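Exopolyphosphatase (Aquifex aeolicus, PDB 1T6C) probably hydrolyses phosphoanhydride bonds of polyphosphate or guanosine pentaphosphate, as a calcium-binding member of the Ppx/GppA phosphatase family with an actin-like fold. Local coordinates at residues V140-Q145 with V210-T215. Numbering follows the deposited sequence.
With CA (calcium ion), chain C.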
ATOM      1  N   VAL A 140      11.147 -15.077  -1.830  1.00 14.53           N
ATOM      2  CA  VAL A 140      10.808 -13.723  -1.422  1.00 13.67           C
ATOM      3  C   VAL A 140       9.467 -13.685  -0.697  1.00 12.46           C
ATOM      4  O   VAL A 140       8.544 -14.387  -1.070  1.00 13.25           O
ATOM      5  CB  VAL A 140      10.673 -12.862  -2.678  1.00 14.07           C
ATOM      6  CG1 VAL A 140      10.319 -11.433  -2.292  1.00 16.48           C
ATOM      7  CG2 VAL A 140      11.956 -12.879  -3.501  1.00 15.41           C
ATOM      8  N   CYS A 141       9.371 -12.851   0.336  1.00 12.12           N
ATOM      9  CA  CYS A 141       8.088 -12.499   0.906  1.00 11.97           C
ATOM     10  C   CYS A 141       7.959 -10.991   0.875  1.00 10.95           C
ATOM     11  O   CYS A 141       8.796 -10.273   1.424  1.00 12.34           O
ATOM     12  CB  CYS A 141       7.917 -13.023   2.318  1.00 12.24           C
ATOM     13  SG  CYS A 141       6.288 -12.610   2.995  1.00 15.10           S
ATOM     14  N   VAL A 142       6.921 -10.514   0.177  1.00 11.16           N
ATOM     15  CA  VAL A 142       6.599  -9.096   0.130  1.00 11.05           C
ATOM     16  C   VAL A 142       5.553  -8.876   1.215  1.00 10.08           C
ATOM     17  O   VAL A 142       4.557  -9.585   1.261  1.00 10.78           O
ATOM     18  CB  VAL A 142       6.077  -8.696  -1.256  1.00 11.60           C
ATOM     19  CG1 VAL A 142       5.534  -7.287  -1.264  1.00 12.96           C
ATOM     20  CG2 VAL A 142       7.184  -8.793  -2.255  1.00 11.14           C
ATOM     21  N   VAL A 143       5.820  -7.907   2.083  1.00 10.56           N
ATOM     22  CA  VAL A 143       4.942  -7.581   3.204  1.00 11.39           C
ATOM     23  C   VAL A 143       4.390  -6.190   2.971  1.00 11.19           C
ATOM     24  O   VAL A 143       5.109  -5.202   3.090  1.00 11.11           O
ATOM     25  CB  VAL A 143       5.702  -7.641   4.539  1.00 11.67           C
ATOM     26  CG1 VAL A 143       4.783  -7.294   5.703  1.00 12.32           C
ATOM     27  CG2 VAL A 143       6.303  -8.990   4.740  1.00 13.35           C
ATOM     28  N   ASP A 144       3.124  -6.114   2.605  1.00 10.93           N
ATOM     29  CA  ASP A 144       2.517  -4.849   2.169  1.00 12.60           C
ATOM     30  C   ASP A 144       1.421  -4.403   3.131  1.00 12.51           C
ATOM     31  O   ASP A 144       0.270  -4.893   3.111  1.00 11.94           O
ATOM     32  CB  ASP A 144       1.965  -4.992   0.766  1.00 13.08           C
ATOM     33  CG  ASP A 144       1.524  -3.696   0.175  1.00 17.75           C
ATOM     34  OD1 ASP A 144       1.549  -2.601   0.843  1.00 20.29           O
ATOM     35  OD2 ASP A 144       1.099  -3.715  -1.006  1.00 21.36           O
ATOM     36  N   GLN A 145       1.784  -3.441   3.967  1.00 11.45           N
ATOM     37  CA  GLN A 145       0.910  -2.935   4.999  1.00 11.97           C
ATOM     38  C   GLN A 145       0.262  -1.644   4.540  1.00 11.54           C
ATOM     39  O   GLN A 145       0.936  -0.714   4.105  1.00 11.77           O
ATOM     40  CB  GLN A 145       1.702  -2.707   6.303  1.00 11.18           C
ATOM     41  CG  GLN A 145       0.883  -2.005   7.384  1.00 12.91           C
ATOM     42  CD  GLN A 145       0.944  -0.507   7.314  1.00 14.55           C
ATOM     43  OE1 GLN A 145       2.022   0.078   7.218  1.00 13.94           O
ATOM     44  NE2 GLN A 145      -0.232   0.153   7.346  1.00 14.20           N
ATOM     45  N   VAL A 210      10.697  -8.059   1.732  1.00 11.46           N
ATOM     46  CA  VAL A 210      10.591  -6.708   1.226  1.00 11.41           C
ATOM     47  C   VAL A 210       9.382  -6.077   1.869  1.00 11.07           C
ATOM     48  O   VAL A 210       8.298  -6.661   1.835  1.00 11.33           O
ATOM     49  CB  VAL A 210      10.376  -6.685  -0.291  1.00 11.14           C
ATOM     50  CG1 VAL A 210      10.235  -5.282  -0.801  1.00 11.24           C
ATOM     51  CG2 VAL A 210      11.538  -7.363  -1.002  1.00 11.70           C
ATOM     52  N   GLY A 211       9.588  -4.915   2.476  1.00  9.77           N
ATOM     53  CA  GLY A 211       8.509  -4.198   3.132  1.00  9.71           C
ATOM     54  C   GLY A 211       8.000  -3.019   2.307  1.00 10.54           C
ATOM     55  O   GLY A 211       8.764  -2.253   1.748  1.00 10.02           O
ATOM     56  N   LEU A 212       6.685  -2.887   2.264  1.00 10.21           N
ATOM     57  CA  LEU A 212       5.958  -1.807   1.523  1.00 11.14           C
ATOM     58  C   LEU A 212       4.972  -1.068   2.387  1.00 11.05           C
ATOM     59  O   LEU A 212       4.428  -1.628   3.340  1.00 10.93           O
ATOM     60  CB  LEU A 212       5.131  -2.392   0.354  1.00 12.23           C
ATOM     61  CG  LEU A 212       5.817  -2.925  -0.901  1.00 15.17           C
ATOM     62  CD1 LEU A 212       6.942  -3.921  -0.612  1.00 16.82           C
ATOM     63  CD2 LEU A 212       4.819  -3.559  -1.796  1.00 16.42           C
ATOM     64  N   GLY A 213       4.658   0.161   1.950  1.00 11.03           N
ATOM     65  CA  GLY A 213       3.614   0.984   2.539  1.00 11.14           C
ATOM     66  C   GLY A 213       4.158   2.201   3.239  1.00 11.46           C
ATOM     67  O   GLY A 213       5.373   2.381   3.394  1.00 10.90           O
ATOM     68  N   GLY A 214       3.219   3.003   3.745  1.00 10.94           N
ATOM     69  CA  GLY A 214       3.513   4.281   4.355  1.00 10.94           C
ATOM     70  C   GLY A 214       4.295   4.221   5.639  1.00 10.97           C
ATOM     71  O   GLY A 214       5.114   5.104   5.939  1.00 12.19           O
ATOM     72  N   THR A 215       4.061   3.177   6.423  1.00 10.76           N
ATOM     73  CA  THR A 215       4.823   3.014   7.643  1.00 10.01           C
ATOM     74  C   THR A 215       6.307   2.777   7.351  1.00  9.38           C
ATOM     75  O   THR A 215       7.165   3.475   7.882  1.00  9.84           O
ATOM     76  CB  THR A 215       4.266   1.856   8.491  1.00 10.44           C
ATOM     77  OG1 THR A 215       2.887   2.126   8.846  1.00 13.25           O
ATOM     78  CG2 THR A 215       5.066   1.781   9.782  1.00 12.47           C
TER
HETATM   79 CA    CA C 502      -2.331  -3.854   2.466  1.00 14.37          CA
HETATM   80  O   HOH W   1      -1.237  -1.851   0.923  1.00 19.49           O
HETATM   81  O   HOH W   2       4.195   0.171   5.567  1.00 10.22           O
HETATM   82  O   HOH W   3       0.576   1.974   3.763  1.00 17.65           O
HETATM   83  O   HOH W   4      -4.339  -4.241   0.598  1.00 20.40           O
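Leu212 lies across the side chains of Val142 and Asp144 on one face of a parallel strand pair. Its CD1 meets Val142 CG1 at 3.7 Å, while CD2 passes 3.8 Å from Asp144 OD2. A branched apolar residue suits this place, because Ala126 and Val130 of helix 119-133 close over it. Asp144 sets CG anti to its backbone N (chi1 -171°), which lays the carboxylate beside Leu212 CB; OD1 accepts a hydrogen bond from a water that also binds calcium, and the main-chain O of Asp144 binds the metal directly at 2.9 Å.

Beneath these side chains the strands pair as a ladder: Val143 N reaches Val210 O at 2.8 Å, nearly straight, and Leu212 N returns to Val143 O. The two are central neighbours in the mixed sheet of an actin-like domain, where strand 208-212 passes through Gly213 into helix 214-223. Gly213, the N-cap residue, has a positive phi that would jam a CB against Leu212 O, and the CB would also clash with Gln145 O, so glycine fits.

On the face that carries Val143, Gln145, bent at chi2 (-88°), brings its amide to the first turn of that helix. Thr215 OG1 donates to Gln145 OE1 at 2.8 Å from above the amide plane, 40° out of it, and the two side chains meet roughly at right angles. OE1 also accepts a hydrogen bond from a water that donates to Leu212 O. Without the amide, as with an alanine here, the Thr215 hydroxyl would probably lose this acceptor and the water one of its two. Ile170 packs against both side chains.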